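Local coordinates for protein Rubredoxin\:oxygen oxidoreductase (Desulfovibrio gigas, PDB 1E5D) that reduces molecular oxygen to water in a four-electron reaction, using a diiron centre in a lactamase-like domain and FMN in a flavodoxin-like domain, at residues K5-F10 with A156-L161; Y38-E43 with G133-T138; K44-D49 with I72-I77; I100-L105 with W119-V124. One frame throughout, in Å; residues are numbered along the deposited sequence.

Interaction 1. Residues K5-F10 with A156-L161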
# COMPACT_ATOMS: atom_id res chain seq x y z
N LYS A 5 5.51 -26.23 -32.25
CA LYS A 5 4.69 -27.39 -32.53
C LYS A 5 4.45 -28.16 -31.25
O LYS A 5 5.38 -28.61 -30.57
CB LYS A 5 5.32 -28.30 -33.58
CG LYS A 5 4.34 -28.80 -34.63
CD LYS A 5 4.33 -30.32 -34.71
CE LYS A 5 3.77 -30.81 -36.03
NZ LYS A 5 4.83 -31.38 -36.91
N ILE A 6 3.17 -28.32 -30.92
CA ILE A 6 2.91 -29.09 -29.70
C ILE A 6 2.79 -30.55 -30.10
O ILE A 6 3.62 -31.37 -29.71
CB ILE A 6 1.66 -28.57 -28.99
CG1 ILE A 6 1.75 -27.08 -28.61
CG2 ILE A 6 1.35 -29.42 -27.77
CD1 ILE A 6 0.40 -26.45 -28.35
N ILE A 7 1.77 -30.80 -30.90
CA ILE A 7 1.52 -32.01 -31.65
C ILE A 7 1.13 -31.62 -33.08
O ILE A 7 0.87 -30.45 -33.35
CB ILE A 7 0.43 -32.92 -31.06
CG1 ILE A 7 -0.94 -32.26 -30.92
CG2 ILE A 7 0.88 -33.48 -29.71
CD1 ILE A 7 -2.02 -33.22 -30.49
N ASP A 8 1.10 -32.60 -33.96
CA ASP A 8 0.80 -32.39 -35.37
C ASP A 8 -0.48 -31.59 -35.52
O ASP A 8 -1.53 -31.98 -35.00
CB ASP A 8 0.68 -33.73 -36.09
CG ASP A 8 1.93 -34.58 -35.95
OD1 ASP A 8 3.01 -34.07 -36.33
OD2 ASP A 8 1.86 -35.73 -35.47
N GLY A 9 -0.40 -30.46 -36.21
CA GLY A 9 -1.56 -29.61 -36.41
C GLY A 9 -1.92 -28.71 -35.25
O GLY A 9 -2.90 -27.96 -35.36
N PHE A 10 -1.18 -28.76 -34.15
CA PHE A 10 -1.40 -27.91 -32.99
C PHE A 10 -0.18 -27.03 -32.74
O PHE A 10 0.93 -27.50 -32.48
CB PHE A 10 -1.67 -28.71 -31.73
CG PHE A 10 -3.02 -29.37 -31.57
CD1 PHE A 10 -3.37 -30.46 -32.34
CD2 PHE A 10 -3.94 -28.88 -30.66
CE1 PHE A 10 -4.61 -31.06 -32.19
CE2 PHE A 10 -5.17 -29.47 -30.50
CZ PHE A 10 -5.51 -30.57 -31.27
N ALA A 156 -10.74 -34.45 -26.89
CA ALA A 156 -10.84 -35.77 -26.27
C ALA A 156 -9.92 -36.77 -26.96
O ALA A 156 -9.20 -37.54 -26.33
CB ALA A 156 -12.28 -36.27 -26.29
N ASP A 157 -9.92 -36.77 -28.29
CA ASP A 157 -9.03 -37.73 -28.95
C ASP A 157 -7.57 -37.36 -28.75
O ASP A 157 -6.78 -38.20 -28.32
CB ASP A 157 -9.41 -37.84 -30.43
CG ASP A 157 -10.74 -38.57 -30.57
OD1 ASP A 157 -10.82 -39.75 -30.15
OD2 ASP A 157 -11.69 -37.95 -31.07
N GLU A 158 -7.18 -36.12 -29.02
CA GLU A 158 -5.80 -35.71 -28.83
C GLU A 158 -5.43 -35.56 -27.35
O GLU A 158 -4.25 -35.46 -27.03
CB GLU A 158 -5.52 -34.40 -29.55
CG GLU A 158 -5.25 -34.61 -31.04
CD GLU A 158 -6.52 -34.47 -31.86
OE1 GLU A 158 -7.61 -34.29 -31.27
OE2 GLU A 158 -6.41 -34.53 -33.11
N LYS A 159 -6.44 -35.55 -26.49
CA LYS A 159 -6.24 -35.40 -25.06
C LYS A 159 -5.49 -34.10 -24.75
O LYS A 159 -4.54 -34.06 -23.99
CB LYS A 159 -5.49 -36.61 -24.49
CG LYS A 159 -6.33 -37.88 -24.53
CD LYS A 159 -5.79 -38.94 -23.59
CE LYS A 159 -5.52 -40.25 -24.32
NZ LYS A 159 -4.09 -40.66 -24.22
N VAL A 160 -5.98 -33.05 -25.39
CA VAL A 160 -5.47 -31.70 -25.29
C VAL A 160 -6.49 -30.81 -24.60
O VAL A 160 -7.58 -30.57 -25.12
CB VAL A 160 -5.16 -31.07 -26.66
CG1 VAL A 160 -4.44 -29.74 -26.46
CG2 VAL A 160 -4.34 -32.02 -27.53
N LEU A 161 -6.11 -30.33 -23.42
CA LEU A 161 -6.94 -29.38 -22.69
C LEU A 161 -6.33 -27.98 -22.83
O LEU A 161 -5.20 -27.75 -22.39
CB LEU A 161 -7.05 -29.77 -21.22
CG LEU A 161 -7.94 -28.87 -20.37
CD1 LEU A 161 -9.40 -28.95 -20.81
CD2 LEU A 161 -7.79 -29.25 -18.90

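Interaction 2. Residues Y38-E43 with G133-T138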
# COMPACT_ATOMS: atom_id res chain seq x y z
N TYR A 38 -3.38 -20.76 -29.20
CA TYR A 38 -3.13 -22.04 -29.85
C TYR A 38 -3.86 -22.11 -31.19
O TYR A 38 -5.07 -21.96 -31.28
CB TYR A 38 -3.52 -23.20 -28.92
CG TYR A 38 -2.71 -23.12 -27.64
CD1 TYR A 38 -3.18 -22.36 -26.58
CD2 TYR A 38 -1.50 -23.77 -27.50
CE1 TYR A 38 -2.46 -22.26 -25.40
CE2 TYR A 38 -0.77 -23.68 -26.32
CZ TYR A 38 -1.26 -22.92 -25.28
OH TYR A 38 -0.57 -22.81 -24.09
N LEU A 39 -3.05 -22.33 -32.21
CA LEU A 39 -3.47 -22.52 -33.58
C LEU A 39 -3.69 -24.01 -33.87
O LEU A 39 -2.75 -24.80 -33.76
CB LEU A 39 -2.42 -21.95 -34.53
CG LEU A 39 -2.78 -22.00 -36.02
CD1 LEU A 39 -3.99 -21.11 -36.28
CD2 LEU A 39 -1.59 -21.59 -36.87
N VAL A 40 -4.91 -24.38 -34.23
CA VAL A 40 -5.22 -25.76 -34.58
C VAL A 40 -5.58 -25.90 -36.05
O VAL A 40 -6.59 -25.38 -36.52
CB VAL A 40 -6.37 -26.32 -33.72
CG1 VAL A 40 -6.65 -27.76 -34.12
CG2 VAL A 40 -6.03 -26.21 -32.24
N GLU A 41 -4.72 -26.61 -36.78
CA GLU A 41 -4.95 -26.86 -38.20
C GLU A 41 -5.93 -28.00 -38.44
O GLU A 41 -5.59 -29.14 -38.14
CB GLU A 41 -3.62 -27.19 -38.89
CG GLU A 41 -2.81 -25.94 -39.19
CD GLU A 41 -1.51 -26.27 -39.91
OE1 GLU A 41 -0.74 -27.11 -39.39
OE2 GLU A 41 -1.28 -25.69 -40.99
N ASP A 42 -7.10 -27.66 -38.95
CA ASP A 42 -8.14 -28.56 -39.41
C ASP A 42 -8.76 -28.01 -40.70
O ASP A 42 -8.26 -27.04 -41.28
CB ASP A 42 -9.23 -28.79 -38.37
CG ASP A 42 -9.89 -30.14 -38.45
OD1 ASP A 42 -9.78 -30.82 -39.49
OD2 ASP A 42 -10.54 -30.56 -37.46
N GLU A 43 -9.85 -28.63 -41.16
CA GLU A 43 -10.52 -28.11 -42.35
C GLU A 43 -11.00 -26.70 -42.01
O GLU A 43 -10.73 -25.72 -42.70
CB GLU A 43 -11.65 -29.01 -42.82
CG GLU A 43 -11.55 -30.47 -42.44
CD GLU A 43 -10.22 -31.13 -42.76
OE1 GLU A 43 -9.57 -30.74 -43.75
OE2 GLU A 43 -9.81 -32.05 -42.01
N GLY A 133 -13.53 -30.23 -38.52
CA GLY A 133 -13.22 -31.06 -39.66
C GLY A 133 -12.86 -32.46 -39.19
O GLY A 133 -13.71 -33.21 -38.70
N LYS A 134 -11.59 -32.83 -39.32
CA LYS A 134 -11.17 -34.12 -38.79
C LYS A 134 -11.25 -34.13 -37.27
O LYS A 134 -11.61 -35.13 -36.64
CB LYS A 134 -9.76 -34.47 -39.28
CG LYS A 134 -8.74 -34.63 -38.17
CD LYS A 134 -7.32 -34.75 -38.69
CE LYS A 134 -6.63 -35.99 -38.17
NZ LYS A 134 -6.22 -35.87 -36.74
N ARG A 135 -10.91 -33.01 -36.61
CA ARG A 135 -10.98 -33.05 -35.14
C ARG A 135 -12.32 -32.54 -34.66
O ARG A 135 -13.03 -31.84 -35.38
CB ARG A 135 -9.84 -32.23 -34.53
CG ARG A 135 -8.50 -32.92 -34.68
CD ARG A 135 -7.31 -32.04 -34.36
NE ARG A 135 -6.53 -31.67 -35.54
CZ ARG A 135 -5.30 -32.14 -35.76
NH1 ARG A 135 -4.77 -32.97 -34.87
NH2 ARG A 135 -4.60 -31.80 -36.83
N THR A 136 -12.68 -32.87 -33.42
CA THR A 136 -13.87 -32.24 -32.83
C THR A 136 -13.56 -31.79 -31.40
O THR A 136 -13.07 -32.54 -30.56
CB THR A 136 -15.10 -33.15 -32.92
OG1 THR A 136 -15.68 -33.36 -31.63
CG2 THR A 136 -14.71 -34.53 -33.45
N VAL A 137 -13.81 -30.51 -31.12
CA VAL A 137 -13.46 -29.97 -29.81
C VAL A 137 -14.68 -29.89 -28.90
O VAL A 137 -15.81 -29.71 -29.37
CB VAL A 137 -12.81 -28.58 -29.95
CG1 VAL A 137 -13.71 -27.63 -30.71
CG2 VAL A 137 -12.46 -28.02 -28.58
N THR A 138 -14.47 -30.03 -27.60
CA THR A 138 -15.59 -29.97 -26.66
C THR A 138 -15.41 -28.85 -25.64
O THR A 138 -14.32 -28.66 -25.08
CB THR A 138 -15.76 -31.31 -25.94
OG1 THR A 138 -16.07 -32.31 -26.93
CG2 THR A 138 -16.91 -31.26 -24.96

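Interaction 3. Residues K44-D49 with I72-I77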
# COMPACT_ATOMS: atom_id res chain seq x y z
N LYS A 44 -11.71 -26.65 -40.89
CA LYS A 44 -11.99 -25.41 -40.17
C LYS A 44 -10.78 -25.08 -39.30
O LYS A 44 -10.57 -25.70 -38.26
CB LYS A 44 -13.26 -25.57 -39.35
CG LYS A 44 -14.55 -25.14 -40.02
CD LYS A 44 -14.47 -25.02 -41.52
CE LYS A 44 -15.39 -23.95 -42.08
NZ LYS A 44 -16.63 -23.80 -41.27
N THR A 45 -9.95 -24.14 -39.74
CA THR A 45 -8.74 -23.86 -38.96
C THR A 45 -9.03 -22.87 -37.84
O THR A 45 -9.62 -21.81 -38.05
CB THR A 45 -7.59 -23.32 -39.84
OG1 THR A 45 -7.08 -24.39 -40.65
CG2 THR A 45 -6.45 -22.85 -38.95
N THR A 46 -8.62 -23.24 -36.62
CA THR A 46 -9.06 -22.50 -35.45
C THR A 46 -7.93 -21.96 -34.58
O THR A 46 -6.92 -22.60 -34.32
CB THR A 46 -9.96 -23.38 -34.56
OG1 THR A 46 -11.08 -23.82 -35.33
CG2 THR A 46 -10.50 -22.56 -33.40
N LEU A 47 -8.17 -20.74 -34.12
CA LEU A 47 -7.32 -20.02 -33.19
C LEU A 47 -7.99 -19.97 -31.82
O LEU A 47 -9.11 -19.46 -31.67
CB LEU A 47 -7.09 -18.61 -33.72
CG LEU A 47 -5.79 -17.90 -33.35
CD1 LEU A 47 -6.14 -16.59 -32.67
CD2 LEU A 47 -4.91 -18.76 -32.47
N PHE A 48 -7.33 -20.50 -30.78
CA PHE A 48 -7.86 -20.41 -29.43
C PHE A 48 -7.10 -19.32 -28.68
O PHE A 48 -5.88 -19.28 -28.85
CB PHE A 48 -7.73 -21.72 -28.66
CG PHE A 48 -8.48 -22.89 -29.27
CD1 PHE A 48 -8.00 -23.52 -30.41
CD2 PHE A 48 -9.65 -23.34 -28.69
CE1 PHE A 48 -8.70 -24.58 -30.96
CE2 PHE A 48 -10.35 -24.41 -29.23
CZ PHE A 48 -9.88 -25.03 -30.38
N ASP A 49 -7.82 -18.51 -27.92
CA ASP A 49 -7.27 -17.38 -27.17
C ASP A 49 -6.77 -16.31 -28.15
O ASP A 49 -6.91 -16.46 -29.37
CB ASP A 49 -6.12 -17.79 -26.26
CG ASP A 49 -6.37 -19.05 -25.45
OD1 ASP A 49 -7.57 -19.33 -25.20
OD2 ASP A 49 -5.40 -19.74 -25.05
N ILE A 72 -7.68 -18.69 -41.35
CA ILE A 72 -8.30 -19.08 -40.09
C ILE A 72 -9.81 -18.88 -40.18
O ILE A 72 -10.26 -17.83 -40.65
CB ILE A 72 -7.77 -18.27 -38.89
CG1 ILE A 72 -6.30 -18.54 -38.55
CG2 ILE A 72 -8.66 -18.48 -37.68
CD1 ILE A 72 -5.75 -17.58 -37.52
N ASP A 73 -10.61 -19.85 -39.75
CA ASP A 73 -12.05 -19.65 -39.89
C ASP A 73 -12.68 -19.31 -38.54
O ASP A 73 -13.63 -18.53 -38.46
CB ASP A 73 -12.76 -20.89 -40.43
CG ASP A 73 -12.19 -21.44 -41.72
OD1 ASP A 73 -12.49 -20.85 -42.78
OD2 ASP A 73 -11.46 -22.45 -41.66
N TYR A 74 -12.13 -19.94 -37.51
CA TYR A 74 -12.74 -19.89 -36.19
C TYR A 74 -11.85 -19.20 -35.16
O TYR A 74 -10.64 -19.38 -35.13
CB TYR A 74 -13.06 -21.30 -35.69
CG TYR A 74 -14.21 -21.99 -36.37
CD1 TYR A 74 -15.23 -21.27 -36.99
CD2 TYR A 74 -14.28 -23.38 -36.39
CE1 TYR A 74 -16.28 -21.93 -37.61
CE2 TYR A 74 -15.32 -24.04 -37.00
CZ TYR A 74 -16.32 -23.31 -37.61
OH TYR A 74 -17.36 -23.97 -38.23
N LEU A 75 -12.53 -18.43 -34.32
CA LEU A 75 -11.88 -17.81 -33.18
C LEU A 75 -12.60 -18.28 -31.92
O LEU A 75 -13.80 -18.06 -31.80
CB LEU A 75 -11.88 -16.29 -33.29
CG LEU A 75 -11.05 -15.70 -34.44
CD1 LEU A 75 -11.27 -14.21 -34.56
CD2 LEU A 75 -9.58 -16.03 -34.25
N VAL A 76 -11.88 -18.92 -31.00
CA VAL A 76 -12.57 -19.30 -29.76
C VAL A 76 -12.09 -18.41 -28.62
O VAL A 76 -10.93 -18.49 -28.22
CB VAL A 76 -12.33 -20.78 -29.41
CG1 VAL A 76 -12.83 -21.06 -28.00
CG2 VAL A 76 -13.03 -21.70 -30.40
N ILE A 77 -12.96 -17.56 -28.10
CA ILE A 77 -12.54 -16.68 -27.01
C ILE A 77 -13.09 -17.19 -25.68
O ILE A 77 -14.28 -17.11 -25.41
CB ILE A 77 -12.98 -15.23 -27.22
CG1 ILE A 77 -12.72 -14.74 -28.64
CG2 ILE A 77 -12.30 -14.32 -26.21
CD1 ILE A 77 -11.25 -14.83 -29.00
O HOH W 1 -8.95 -23.50 -43.10

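Interaction 4. Residues I100-L105 with W119-V124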
# COMPACT_ATOMS: atom_id res chain seq x y z
N ILE A 100 -16.88 -16.61 -34.32
CA ILE A 100 -16.22 -16.36 -33.06
C ILE A 100 -16.94 -17.15 -31.98
O ILE A 100 -18.11 -16.84 -31.73
CB ILE A 100 -16.22 -14.87 -32.68
CG1 ILE A 100 -15.49 -13.97 -33.67
CG2 ILE A 100 -15.64 -14.70 -31.27
CD1 ILE A 100 -15.69 -12.49 -33.43
N PHE A 101 -16.26 -18.12 -31.40
CA PHE A 101 -16.87 -18.90 -30.33
C PHE A 101 -16.48 -18.40 -28.94
O PHE A 101 -15.30 -18.25 -28.65
CB PHE A 101 -16.48 -20.38 -30.47
CG PHE A 101 -17.05 -20.98 -31.75
CD1 PHE A 101 -18.35 -21.43 -31.79
CD2 PHE A 101 -16.26 -21.07 -32.89
CE1 PHE A 101 -18.87 -21.97 -32.95
CE2 PHE A 101 -16.76 -21.62 -34.04
CZ PHE A 101 -18.07 -22.06 -34.07
N THR A 102 -17.49 -18.16 -28.11
CA THR A 102 -17.29 -17.74 -26.74
C THR A 102 -18.40 -18.28 -25.84
O THR A 102 -19.46 -18.71 -26.28
CB THR A 102 -17.23 -16.20 -26.62
OG1 THR A 102 -16.72 -15.86 -25.33
CG2 THR A 102 -18.62 -15.59 -26.71
N SER A 103 -18.13 -18.27 -24.53
CA SER A 103 -19.16 -18.75 -23.61
C SER A 103 -20.31 -17.75 -23.58
O SER A 103 -20.23 -16.61 -24.05
CB SER A 103 -18.59 -18.94 -22.21
OG SER A 103 -18.37 -17.69 -21.57
N SER A 104 -21.42 -18.18 -22.99
CA SER A 104 -22.55 -17.26 -22.92
C SER A 104 -22.18 -16.06 -22.07
O SER A 104 -22.41 -14.91 -22.42
CB SER A 104 -23.78 -17.99 -22.38
OG SER A 104 -24.29 -17.33 -21.24
N LEU A 105 -21.56 -16.33 -20.92
CA LEU A 105 -21.11 -15.20 -20.09
C LEU A 105 -19.98 -14.48 -20.81
O LEU A 105 -19.85 -13.26 -20.72
CB LEU A 105 -20.72 -15.66 -18.69
CG LEU A 105 -21.93 -15.97 -17.79
CD1 LEU A 105 -21.52 -16.63 -16.49
CD2 LEU A 105 -22.71 -14.70 -17.53
N TRP A 119 -20.30 -8.61 -35.23
CA TRP A 119 -19.36 -9.71 -35.10
C TRP A 119 -20.09 -11.05 -35.13
O TRP A 119 -21.13 -11.18 -34.48
CB TRP A 119 -18.56 -9.61 -33.80
CG TRP A 119 -17.51 -8.55 -33.75
CD1 TRP A 119 -17.22 -7.61 -34.69
CD2 TRP A 119 -16.58 -8.33 -32.68
NE1 TRP A 119 -16.18 -6.82 -34.28
CE2 TRP A 119 -15.77 -7.24 -33.04
CE3 TRP A 119 -16.37 -8.96 -31.45
CZ2 TRP A 119 -14.75 -6.76 -32.22
CZ3 TRP A 119 -15.36 -8.47 -30.64
CH2 TRP A 119 -14.56 -7.39 -31.01
N PRO A 120 -19.57 -12.03 -35.85
CA PRO A 120 -20.24 -13.33 -35.90
C PRO A 120 -20.02 -14.10 -34.61
O PRO A 120 -19.44 -15.19 -34.60
CB PRO A 120 -19.54 -14.05 -37.05
CG PRO A 120 -18.18 -13.43 -37.10
CD PRO A 120 -18.35 -12.01 -36.66
N VAL A 121 -20.48 -13.53 -33.50
CA VAL A 121 -20.37 -14.20 -32.21
C VAL A 121 -21.39 -15.33 -32.12
O VAL A 121 -22.56 -15.18 -32.48
CB VAL A 121 -20.58 -13.22 -31.05
CG1 VAL A 121 -20.53 -13.93 -29.71
CG2 VAL A 121 -19.53 -12.12 -31.12
N GLN A 122 -20.95 -16.48 -31.64
CA GLN A 122 -21.82 -17.62 -31.45
C GLN A 122 -21.50 -18.25 -30.09
O GLN A 122 -20.38 -18.68 -29.85
CB GLN A 122 -21.67 -18.66 -32.56
CG GLN A 122 -22.95 -19.41 -32.87
CD GLN A 122 -22.80 -20.92 -32.89
OE1 GLN A 122 -22.51 -21.52 -33.93
NE2 GLN A 122 -23.01 -21.56 -31.75
N VAL A 123 -22.50 -18.26 -29.22
CA VAL A 123 -22.37 -18.79 -27.87
C VAL A 123 -22.33 -20.31 -27.85
O VAL A 123 -23.22 -20.95 -28.41
CB VAL A 123 -23.57 -18.31 -27.01
CG1 VAL A 123 -23.63 -19.06 -25.69
CG2 VAL A 123 -23.45 -16.81 -26.81
N VAL A 124 -21.32 -20.87 -27.19
CA VAL A 124 -21.28 -22.31 -26.98
C VAL A 124 -21.69 -22.61 -25.54
O VAL A 124 -21.57 -21.76 -24.67
CB VAL A 124 -19.91 -22.92 -27.28
CG1 VAL A 124 -19.65 -22.86 -28.77
CG2 VAL A 124 -18.80 -22.21 -26.52

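Interaction 1. Residues K5-F10 with A156-L161
Ile7 and Phe10 pack on Glu158 and Val160 between the two facing sheets of the metallo-beta-lactamase fold, an alpha-beta/beta-alpha sandwich. Residues 5-10 form the hairpin corner joining strands 4-7 and 10-17; Ile7 to Phe10 make a type II beta turn, closed by a bond of 2.8 Å from Phe10 N to Ile7 O, with Gly9 at positive phi. Facing it, residues 156-161 lead into strand 160-164, where Lys159 and Val160 both lie against Phe155 in a G1 beta bulge. The contact is apolar and small. Ile7 holds CG1 between its backbone N and carbonyl carbon (chi1 59°), and the extended branch pushes CD1 across to Glu158 CG at 3.6 Å and to Val160 CG2 at 3.9 Å. Phe10 comes from the opposite direction to Val160, whose CG2 lies over one face of the ring, 4.0 Å from CE2. The edge of the same ring holds Asp8 O in its plane, while Phe155 meets the ring edge-to-face. Glu158 contributes its aliphatic part: a bend at chi2 (93°) turns the carboxylate back beside the ring, with the two planes 55° apart. Its CB and CG thus pack on Ile7 and Phe10, while OE2 is taken up by a salt bridge to Arg135. Close to the aromatic carbons, Glu158 CG approaches Phe10 CE1 to 3.8 Å.

Interaction 2. Residues Y38-E43 with G133-T138
Asp42 and Glu43 meet Gly133, Lys134 and Arg135 at the border of the metallo-beta-lactamase sandwich, where the turn after strand 33-40 of one sheet reaches the turn before strand 136-141 of the other. Most of the polar contact is a carboxylate gripping consecutive backbone amides. Asp42 has CG anti to its backbone N (chi1 -150°), and this swings the acid across so that OD1 accepts from Lys134 N at 2.7 Å through its syn lone pair. OD2 takes Arg135 N at 2.6 Å, also on the syn side but somewhat above the carboxylate plane. Asp42 OD1 further receives a weak bond from Glu43 N at 2.8 Å, which ties the acid to its own turn. Two good bonds and one weak one thus fix the rotation of the carboxylate. Glu43 OE2 adds a weak bond to Lys134 N at 3.3 Å, although this glutamate is poorly ordered. Packing is slight: Val40 CG1 touches Arg135 NE at 4.2 Å, obliquely to the guanidinium, and Lys134 NZ sits over the rim of one guanidinium face. A second kind of bond comes from the guanidinium itself. Its NH1 is engaged by Glu158, which leaves the other terminal nitrogen for the turn: Arg135 NH2 approaches the carbonyl of Glu41 nearly end-on and donates to Glu41 O over 3.1 Å with an N-H...O angle of 151°.

Interaction 3. Residues K44-D49 with I72-I77
Thr46 and Phe48 pair with Tyr74 and Val76 in a parallel beta-alpha-beta crossover, strand 46-48, helix 56-64, strand 74-77, inside the sheet that runs from strand 4-7 to strand 121-124. On the face carrying these four residues, Lys44 curls through successive bends, laying CG 3.3 Å from Tyr74 CE2 and bringing NZ to Tyr74 OH at 3.1 Å; NZ also bridges to Glu98. The small hydroxyl of Thr46 slots in at the edge of the Tyr74 ring, with OG1 3.2 Å from Tyr74 CB. Val76 lies alongside Phe48, in the Phe48 conformer given, pointing the same way. On the other face the notch beside Leu47 CB takes Leu75 CD2 at 3.6 Å, while Ile72 CD1 nudges the same CB from 4.2 Å. The strands run only 17° apart; Val76 N to Leu47 O, 2.9 Å, is one of the bonds joining them. Asp49, at the strand's end, bonds to Gln78, and its side chain, in the conformer given, is about 9 Å from the bound diiron centre. At the opposite end Thr45 O accepts from both Asp73 N and Tyr74 N, and Asp73 reaches across, OD2 using its anti lone pair for Thr45 N at 3.0 Å.

Interaction 4. Residues I100-L105 with W119-V124
Chi1 of -61° in Ile100 sets CG1 beside the backbone N, and the chain runs on extended until CD1 lies 4.1 Å from Trp119 CB and near the Pro120 ring. Thr102 points OG1 anti to its own N (chi1 -166°), toward Ile77 O, to which it is hydrogen-bonded; the same rotation leaves CG2 to meet Val121 CG1 at 3.9 Å. These pairs belong to a parallel beta-alpha-beta crossover, strand 99-103, helix 104-114, strand 121-124, whose last strand is an edge strand of its sheet within this chain. The short strand axes are 41° apart, a strong local twist. Backbone bonds join them, among them Gln122 N to Ile100 O at 2.9 Å and Val124 N to Thr102 O at 3.0 Å, whereas Thr102 N to Gln122 O is weak. Over the other face, Phe101 lies side by side with Gln122, its CE1 3.8 Å from Gln122 OE1 and the ring steeply inclined to the amide. The Val124 and Phe101 side chains cross at about a right angle, Val124 CG1 3.6 Å from Phe101 CD1, and Tyr74 meets the Phe101 ring edge-to-face. Ser103 is the N-cap of the helix, its OG bonded to Gly106 N. Just beyond, where strand becomes helix, Ser104 CB packs against Val123 CG1 at 3.5 Å.

From the N terminus, the hairpin at 5-10 opens the widest loop, which interaction 1 closes when the chain returns at 156-161. Interaction 2, between 38-43 and 133-138, is nested within it, and inside that loop interactions 3 and 4 follow in series, each closing one beta-alpha-beta crossover. Interactions 3 and 4 build neighbouring strands of the sheet that runs from strand 4-7 to strand 121-124, with strands 74-77 and 99-103 adjacent; interaction 2 adjoins interaction 3 through strands 33-40 and 46-48. Interactions 1 and 2, whose centres are 9 Å apart, touch and tie this sheet to the one holding strands 136-141 and 160-164, whereas the centres of interactions 1 and 4 are 23 Å apart.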